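Local structure of extrinsic protein in photosystem II (Chaetoceros gracilis, 4K7B) at residues G14-R19 with F42-S47; F68-S73 with A77-A82. The protein probably binds the lumenal side of photosystem II as an extrinsic subunit in a marine centric diatom, and is thought to support its oxygen-evolving function. One frame throughout, in Å; residues are numbered along the deposited sequence. Where two conformers were deposited one is given.

Contact 1: residues G14-R19 with F42-S47. With SO4 (sulfate ion), chain C.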
ATOM      1  N   GLY A  14       7.504  -8.423   2.127  1.00 11.36           N
ATOM      2  CA  GLY A  14       6.404  -9.165   2.703  1.00 11.19           C
ATOM      3  C   GLY A  14       5.616  -8.340   3.705  1.00 14.29           C
ATOM      4  O   GLY A  14       4.424  -8.091   3.522  1.00 13.15           O
ATOM      5  N   LEU A  15       6.283  -7.906   4.770  1.00 12.14           N
ATOM      6  CA  LEU A  15       5.573  -7.250   5.865  1.00 11.15           C
ATOM      7  C   LEU A  15       4.996  -5.894   5.442  1.00 12.88           C
ATOM      8  O   LEU A  15       3.785  -5.623   5.634  1.00 12.04           O
ATOM      9  CB  LEU A  15       6.490  -7.095   7.076  1.00 10.84           C
ATOM     10  CG  LEU A  15       6.902  -8.403   7.753  1.00 13.56           C
ATOM     11  CD1 LEU A  15       7.947  -8.124   8.825  1.00 17.08           C
ATOM     12  CD2 LEU A  15       5.673  -9.090   8.342  1.00 16.64           C
ATOM     13  N   TYR A  16       5.831  -5.063   4.820  1.00 11.39           N
ATOM     14  CA  TYR A  16       5.366  -3.712   4.506  1.00  9.33           C
ATOM     15  C   TYR A  16       4.498  -3.731   3.253  1.00  9.25           C
ATOM     16  O   TYR A  16       3.501  -3.002   3.173  1.00 11.31           O
ATOM     17  CB  TYR A  16       6.537  -2.730   4.396  1.00  8.48           C
ATOM     18  CG  TYR A  16       7.295  -2.674   5.694  1.00  9.09           C
ATOM     19  CD1 TYR A  16       6.650  -2.289   6.871  1.00 10.35           C
ATOM     20  CD2 TYR A  16       8.634  -3.043   5.766  1.00 10.18           C
ATOM     21  CE1 TYR A  16       7.319  -2.269   8.073  1.00 13.22           C
ATOM     22  CE2 TYR A  16       9.311  -3.027   6.966  1.00 10.93           C
ATOM     23  CZ  TYR A  16       8.648  -2.635   8.113  1.00 12.97           C
ATOM     24  OH  TYR A  16       9.308  -2.609   9.310  1.00 15.43           O
ATOM     25  N   GLY A  17       4.853  -4.578   2.284  1.00  9.96           N
ATOM     26  CA  GLY A  17       3.997  -4.733   1.132  1.00 11.62           C
ATOM     27  C   GLY A  17       2.612  -5.190   1.553  1.00 12.50           C
ATOM     28  O   GLY A  17       1.621  -4.710   1.004  1.00 11.59           O
ATOM     29  N   ASP A  18       2.535  -6.110   2.517  1.00 10.96           N
ATOM     30  CA  ASP A  18       1.221  -6.579   2.968  1.00 11.47           C
ATOM     31  C   ASP A  18       0.458  -5.469   3.698  1.00 11.49           C
ATOM     32  O   ASP A  18      -0.766  -5.342   3.518  1.00 11.38           O
ATOM     33  CB  ASP A  18       1.317  -7.830   3.842  1.00 10.26           C
ATOM     34  CG  ASP A  18       1.699  -9.071   3.056  1.00 13.32           C
ATOM     35  OD1 ASP A  18       1.749  -9.023   1.801  1.00 15.44           O
ATOM     36  OD2 ASP A  18       1.946 -10.109   3.709  1.00 15.89           O
ATOM     37  N   ARG A  19       1.163  -4.669   4.500  1.00 10.31           N
ATOM     38  CA  ARG A  19       0.494  -3.515   5.125  1.00 10.54           C
ATOM     39  C   ARG A  19      -0.096  -2.576   4.072  1.00 12.17           C
ATOM     40  O   ARG A  19      -1.209  -2.044   4.230  1.00 12.05           O
ATOM     41  CB  ARG A  19       1.442  -2.762   6.064  1.00 11.10           C
ATOM     42  CG  ARG A  19       1.715  -3.510   7.360  1.00 12.00           C
ATOM     43  CD  ARG A  19       2.752  -2.839   8.264  1.00 11.45           C
ATOM     44  NE  ARG A  19       2.453  -1.426   8.534  1.00 18.50           N
ATOM     45  CZ  ARG A  19       3.214  -0.628   9.288  1.00 19.77           C
ATOM     46  NH1 ARG A  19       4.317  -1.100   9.859  1.00 20.31           N
ATOM     47  NH2 ARG A  19       2.880   0.653   9.474  1.00 16.98           N
ATOM     48  N   PHE A  42       5.029   2.632   3.897  1.00 10.43           N
ATOM     49  CA  PHE A  42       5.593   3.125   2.622  1.00 11.21           C
ATOM     50  C   PHE A  42       7.104   3.380   2.711  1.00  9.83           C
ATOM     51  O   PHE A  42       7.881   2.948   1.827  1.00 10.60           O
ATOM     52  CB  PHE A  42       4.886   4.404   2.160  1.00 11.24           C
ATOM     53  CG  PHE A  42       3.479   4.174   1.712  1.00 10.91           C
ATOM     54  CD1 PHE A  42       3.215   3.739   0.421  1.00 12.89           C
ATOM     55  CD2 PHE A  42       2.420   4.351   2.591  1.00 13.85           C
ATOM     56  CE1 PHE A  42       1.923   3.505   0.006  1.00 13.18           C
ATOM     57  CE2 PHE A  42       1.126   4.124   2.182  1.00 12.85           C
ATOM     58  CZ  PHE A  42       0.876   3.695   0.885  1.00 11.29           C
ATOM     59  N   ILE A  43       7.517   4.079   3.763  1.00 11.21           N
ATOM     60  CA  ILE A  43       8.938   4.396   3.928  1.00 11.24           C
ATOM     61  C   ILE A  43       9.796   3.126   3.958  1.00 10.67           C
ATOM     62  O   ILE A  43      10.809   3.015   3.254  1.00 12.24           O
ATOM     63  CB  ILE A  43       9.181   5.188   5.212  1.00 12.86           C
ATOM     64  CG1 ILE A  43       8.456   6.532   5.145  1.00 12.67           C
ATOM     65  CG2 ILE A  43      10.668   5.404   5.423  1.00 14.61           C
ATOM     66  CD1 ILE A  43       8.437   7.278   6.483  1.00 13.11           C
ATOM     67  N   LEU A  44       9.364   2.163   4.769  1.00 11.64           N
ATOM     68  CA  LEU A  44      10.163   0.974   5.027  1.00 10.68           C
ATOM     69  C   LEU A  44      10.080  -0.049   3.892  1.00 10.72           C
ATOM     70  O   LEU A  44      11.030  -0.804   3.667  1.00 11.94           O
ATOM     71  CB  LEU A  44       9.774   0.367   6.373  1.00 10.49           C
ATOM     72  CG  LEU A  44      10.101   1.306   7.534  1.00 14.32           C
ATOM     73  CD1 LEU A  44       9.524   0.779   8.837  1.00 15.08           C
ATOM     74  CD2 LEU A  44      11.593   1.541   7.638  1.00 17.66           C
ATOM     75  N   PHE A  45       8.967  -0.063   3.157  1.00 10.32           N
ATOM     76  CA  PHE A  45       8.941  -0.813   1.908  1.00 10.69           C
ATOM     77  C   PHE A  45       9.941  -0.214   0.945  1.00 10.67           C
ATOM     78  O   PHE A  45      10.749  -0.904   0.354  1.00 12.82           O
ATOM     79  CB  PHE A  45       7.569  -0.825   1.231  1.00 10.00           C
ATOM     80  CG  PHE A  45       7.558  -1.619  -0.055  1.00  9.25           C
ATOM     81  CD1 PHE A  45       7.257  -2.977  -0.044  1.00 10.18           C
ATOM     82  CD2 PHE A  45       7.899  -1.019  -1.269  1.00 10.24           C
ATOM     83  CE1 PHE A  45       7.272  -3.721  -1.210  1.00 11.04           C
ATOM     84  CE2 PHE A  45       7.918  -1.749  -2.438  1.00 11.70           C
ATOM     85  CZ  PHE A  45       7.611  -3.117  -2.419  1.00 13.05           C
ATOM     86  N   ASN A  46       9.862   1.097   0.750  1.00  9.24           N
ATOM     87  CA  ASN A  46      10.723   1.708  -0.237  1.00  9.52           C
ATOM     88  C   ASN A  46      12.211   1.532   0.078  1.00 12.69           C
ATOM     89  O   ASN A  46      13.005   1.287  -0.832  1.00 15.73           O
ATOM     90  CB  ASN A  46      10.384   3.199  -0.393  1.00 10.61           C
ATOM     91  CG  ASN A  46       8.971   3.421  -0.908  1.00 11.34           C
ATOM     92  OD1 ASN A  46       8.347   2.502  -1.428  1.00 11.36           O
ATOM     93  ND2 ASN A  46       8.468   4.649  -0.766  1.00 11.18           N
ATOM     94  N   SER A  47      12.589   1.641   1.351  1.00 11.51           N
ATOM     95  CA  SER A  47      13.998   1.502   1.741  0.56 13.73           C
ATOM     96  C   SER A  47      14.451   0.041   1.836  1.00 13.56           C
ATOM     97  O   SER A  47      15.593  -0.276   1.506  1.00 16.68           O
ATOM     98  CB  SER A  47      14.261   2.189   3.088  0.56 14.49           C
ATOM     99  OG  SER A  47      14.108   3.596   3.002  0.56 16.14           O
TER
HETATM  100  S   SO4 C 202       4.760   1.499  12.632  1.00 36.94           S
HETATM  101  O1  SO4 C 202       5.259   0.169  12.257  1.00 29.96           O
HETATM  102  O2  SO4 C 202       3.781   1.377  13.712  1.00 39.24           O
HETATM  103  O3  SO4 C 202       5.896   2.305  13.085  1.00 40.72           O
HETATM  104  O4  SO4 C 202       4.115   2.158  11.492  1.00 27.70           O

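Contact 2: residues F68-S73 with A77-A82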
ATOM      1  N   PHE A  68       0.101  10.666  -1.730  1.00 12.02           N
ATOM      2  CA  PHE A  68      -0.224  11.695  -0.736  1.00 12.46           C
ATOM      3  C   PHE A  68      -0.706  13.051  -1.308  1.00 14.07           C
ATOM      4  O   PHE A  68      -1.498  13.748  -0.669  1.00 14.56           O
ATOM      5  CB  PHE A  68       0.887  11.796   0.319  1.00 12.29           C
ATOM      6  CG  PHE A  68       0.855  10.660   1.310  1.00 14.67           C
ATOM      7  CD1 PHE A  68       0.375  10.869   2.593  1.00 17.85           C
ATOM      8  CD2 PHE A  68       1.238   9.379   0.937  1.00 14.22           C
ATOM      9  CE1 PHE A  68       0.312   9.832   3.500  1.00 14.53           C
ATOM     10  CE2 PHE A  68       1.174   8.331   1.841  1.00 14.37           C
ATOM     11  CZ  PHE A  68       0.708   8.563   3.127  1.00 14.65           C
ATOM     12  N   LYS A  69      -0.284  13.376  -2.531  1.00 14.35           N
ATOM     13  CA  LYS A  69      -0.777  14.556  -3.254  1.00 14.54           C
ATOM     14  C   LYS A  69      -2.257  14.355  -3.548  1.00 16.77           C
ATOM     15  O   LYS A  69      -3.094  15.268  -3.365  1.00 18.83           O
ATOM     16  CB  LYS A  69       0.004  14.724  -4.564  1.00 15.36           C
ATOM     17  CG  LYS A  69      -0.407  15.910  -5.425  1.00 19.80           C
ATOM     18  CD  LYS A  69       0.507  16.015  -6.641  1.00 27.27           C
ATOM     19  CE  LYS A  69       0.249  17.277  -7.447  1.00 36.87           C
ATOM     20  NZ  LYS A  69       1.225  17.411  -8.566  1.00 42.30           N
ATOM     21  N   ALA A  70      -2.588  13.140  -3.981  1.00 17.08           N
ATOM     22  CA  ALA A  70      -3.986  12.815  -4.234  1.00 15.36           C
ATOM     23  C   ALA A  70      -4.823  12.858  -2.966  1.00 16.53           C
ATOM     24  O   ALA A  70      -5.958  13.345  -2.985  1.00 17.08           O
ATOM     25  CB  ALA A  70      -4.109  11.464  -4.912  1.00 15.56           C
ATOM     26  N   ILE A  71      -4.274  12.344  -1.867  1.00 14.44           N
ATOM     27  CA  ILE A  71      -4.956  12.428  -0.585  1.00 12.99           C
ATOM     28  C   ILE A  71      -5.246  13.873  -0.223  1.00 16.11           C
ATOM     29  O   ILE A  71      -6.356  14.207   0.193  1.00 19.08           O
ATOM     30  CB  ILE A  71      -4.132  11.774   0.536  1.00 14.46           C
ATOM     31  CG1 ILE A  71      -4.168  10.255   0.386  1.00 15.61           C
ATOM     32  CG2 ILE A  71      -4.669  12.200   1.914  1.00 15.71           C
ATOM     33  CD1 ILE A  71      -3.244   9.539   1.341  1.00 15.67           C
ATOM     34  N   ARG A  72      -4.262  14.740  -0.402  1.00 13.91           N
ATOM     35  CA  ARG A  72      -4.489  16.130  -0.054  1.00 16.40           C
ATOM     36  C   ARG A  72      -5.542  16.763  -0.951  1.00 21.41           C
ATOM     37  O   ARG A  72      -6.302  17.624  -0.500  1.00 23.57           O
ATOM     38  CB  ARG A  72      -3.204  16.908  -0.128  1.00 14.32           C
ATOM     39  CG  ARG A  72      -3.342  18.298   0.481  1.00 16.93           C
ATOM     40  CD  ARG A  72      -2.089  19.038   0.257  1.00 19.51           C
ATOM     41  NE  ARG A  72      -2.180  20.417   0.717  1.00 19.22           N
ATOM     42  CZ  ARG A  72      -1.648  20.854   1.851  1.00 19.97           C
ATOM     43  NH1 ARG A  72      -1.009  20.014   2.654  1.00 22.00           N
ATOM     44  NH2 ARG A  72      -1.746  22.132   2.172  1.00 17.68           N
ATOM     45  N   SER A  73      -5.610  16.336  -2.212  1.00 18.37           N
ATOM     46  CA  SER A  73      -6.678  16.846  -3.083  1.00 22.59           C
ATOM     47  C   SER A  73      -8.084  16.375  -2.669  1.00 23.61           C
ATOM     48  O   SER A  73      -9.091  16.952  -3.091  1.00 25.32           O
ATOM     49  CB  SER A  73      -6.437  16.429  -4.527  1.00 22.07           C
ATOM     50  OG  SER A  73      -6.821  15.078  -4.704  1.00 24.80           O
ATOM     51  N   ALA A  77     -10.864   9.025  -6.491  1.00 23.98           N
ATOM     52  CA  ALA A  77     -10.462   8.360  -7.725  1.00 25.89           C
ATOM     53  C   ALA A  77      -8.961   8.499  -7.967  1.00 24.87           C
ATOM     54  O   ALA A  77      -8.291   7.543  -8.355  1.00 24.73           O
ATOM     55  CB  ALA A  77     -11.245   8.915  -8.912  1.00 29.28           C
ATOM     56  N   ALA A  78      -8.441   9.700  -7.734  1.00 19.13           N
ATOM     57  CA  ALA A  78      -7.019   9.968  -7.930  1.00 17.11           C
ATOM     58  C   ALA A  78      -6.183   9.171  -6.936  1.00 17.71           C
ATOM     59  O   ALA A  78      -5.100   8.679  -7.276  1.00 17.39           O
ATOM     60  CB  ALA A  78      -6.737  11.464  -7.783  1.00 19.53           C
ATOM     61  N   VAL A  79      -6.681   9.059  -5.704  1.00 17.67           N
ATOM     62  CA  VAL A  79      -5.982   8.280  -4.686  1.00 14.63           C
ATOM     63  C   VAL A  79      -5.928   6.827  -5.115  1.00 15.64           C
ATOM     64  O   VAL A  79      -4.872   6.193  -5.054  1.00 15.05           O
ATOM     65  CB  VAL A  79      -6.635   8.388  -3.296  1.00 12.55           C
ATOM     66  CG1 VAL A  79      -5.978   7.424  -2.310  1.00 13.94           C
ATOM     67  CG2 VAL A  79      -6.519   9.798  -2.770  1.00 13.77           C
ATOM     68  N   LYS A  80      -7.063   6.297  -5.569  1.00 17.37           N
ATOM     69  CA  LYS A  80      -7.069   4.906  -6.018  1.00 18.15           C
ATOM     70  C   LYS A  80      -6.117   4.687  -7.192  1.00 15.28           C
ATOM     71  O   LYS A  80      -5.398   3.685  -7.236  1.00 16.69           O
ATOM     72  CB  LYS A  80      -8.475   4.428  -6.376  1.00 19.24           C
ATOM     73  CG  LYS A  80      -8.529   2.937  -6.706  1.00 23.43           C
ATOM     74  CD  LYS A  80      -9.950   2.460  -6.963  1.00 23.71           C
ATOM     75  CE  LYS A  80      -9.987   0.957  -7.251  1.00 28.42           C
ATOM     76  NZ  LYS A  80      -9.293   0.606  -8.525  1.00 30.46           N
ATOM     77  N   SER A  81      -6.112   5.613  -8.146  1.00 17.28           N
ATOM     78  CA  SER A  81      -5.215   5.510  -9.298  0.54 17.96           C
ATOM     79  C   SER A  81      -3.749   5.479  -8.866  1.00 16.42           C
ATOM     80  O   SER A  81      -2.966   4.635  -9.345  1.00 17.80           O
ATOM     81  CB  SER A  81      -5.446   6.673 -10.263  0.54 21.64           C
ATOM     82  OG  SER A  81      -4.611   6.557 -11.401  0.54 21.99           O
ATOM     83  N   ALA A  82      -3.381   6.391  -7.973  1.00 16.73           N
ATOM     84  CA  ALA A  82      -1.996   6.465  -7.493  1.00 15.88           C
ATOM     85  C   ALA A  82      -1.588   5.220  -6.699  1.00 12.99           C
ATOM     86  O   ALA A  82      -0.471   4.717  -6.835  1.00 13.70           O
ATOM     87  CB  ALA A  82      -1.787   7.729  -6.660  1.00 14.96           C
TER

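Contact 1: residues G14-R19 with F42-S47
The ring of Y16 has L44 laid over one of its faces: CB of L44 stands 3.6 Å from the ring centroid and only 15° off the ring normal, a CH-pi contact. At the rim, in the plane of the ring, comes NH1 of R19, from the next turn of the same helix. The R19 guanidinium in turn has sulfate O4 at its edge, in its plane, and the F45 ring has N46 OD1 at its own edge, likewise in plane. L44 reaches further along the tyrosine, its CD1 lying 3.4 Å from Y16 OH. The F45 ring meets the other helix obliquely, with CD1 3.7 Å from the backbone N of G17. CG of F45 is anti to the backbone N (chi1 -179°), which turns the ring toward G17, where no side chain stands in its way. Here helices 6-21 and 39-49 of this mainly helical, PsbQ-like family protein pack with short-segment axes 8.6 Å apart and a crossing angle of -136°. Their backbones come nearest at Y16 and F45, whose CB atoms lie 3.8 Å apart. With Y16 cut back to an alanine, CB would remain, but L44 would probably lose its aromatic partner and a gap open beside R19. The R19 guanidinium grips the sulfate, probably from the crystallisation liquor, by two hydrogen bonds: NH1 to O1 at 2.9 Å and NH2 to O4 at 2.8 Å, the latter the straighter. N40 also binds this sulfate through ND2, while NE of R19 forms a salt bridge with OE2 of E38.

Contact 2: residues F68-S73 with A77-A82
A70 and V79 meet where helices 54-73 and 76-89 form a helical hairpin, two nearly antiparallel helices joined by a tight turn. The short-segment axes run 8.1 Å apart at 169°, and the small residues at the interface suit that closeness. CB of A70 points at the opposite helix, where it meets CB of A78, 3.9 Å away, the backbone N of V79 and, at 3.6 Å, the CG2 methyl of V79. That methyl also presses against the backbone of helix 54-73, with V79 CG2 3.5 Å from A70 C and close to the amide N of I71. V79 has CG1 anti to its backbone N (chi1 173°), leaving CG2 as the branch that faces this backbone. I71 joins from beside A70, its CG1 4.0 Å from V79 CG2, with the two side chains set obliquely to each other. Beyond them F32 and I35 of helix 32-37 touch both I71 and V79, tying the hairpin to a third helix, and CD1 of I71 sits over the centre of one face of the F68 ring. Toward the turn, D75 makes weak hydrogen bonds through OD1 to the backbone N atoms of A77 and A78. OG of S73 accepts a hydrogen bond from the amide N of D75 and donates one to A70 O, 2.6 Å long, with the hydroxyl tilted 19° from the carbonyl plane.

How the contacts relate
The two contacts lie in series along the chain, contact 1 closing before contact 2 opens, and both belong to the Psb31 part of the protein. Their centres are about 19 Å apart, on opposite sides of the centre of the chain. Contact 1 joins two helices distant in sequence, 6-21 and 39-49, whereas contact 2 pairs the neighbours 54-73 and 76-89 across a short turn. Helices 39-49 and 54-73 follow one another, and their aromatic side chains bridge the contacts: F42 CE2 lies 4.2 Å from F68 CE2. Contact 1 sets helix 6-21 against helix 39-49, and the F42-F68 packing links that pair to the hairpin, consistent with one compact helical bundle, as in PsbQ-like proteins.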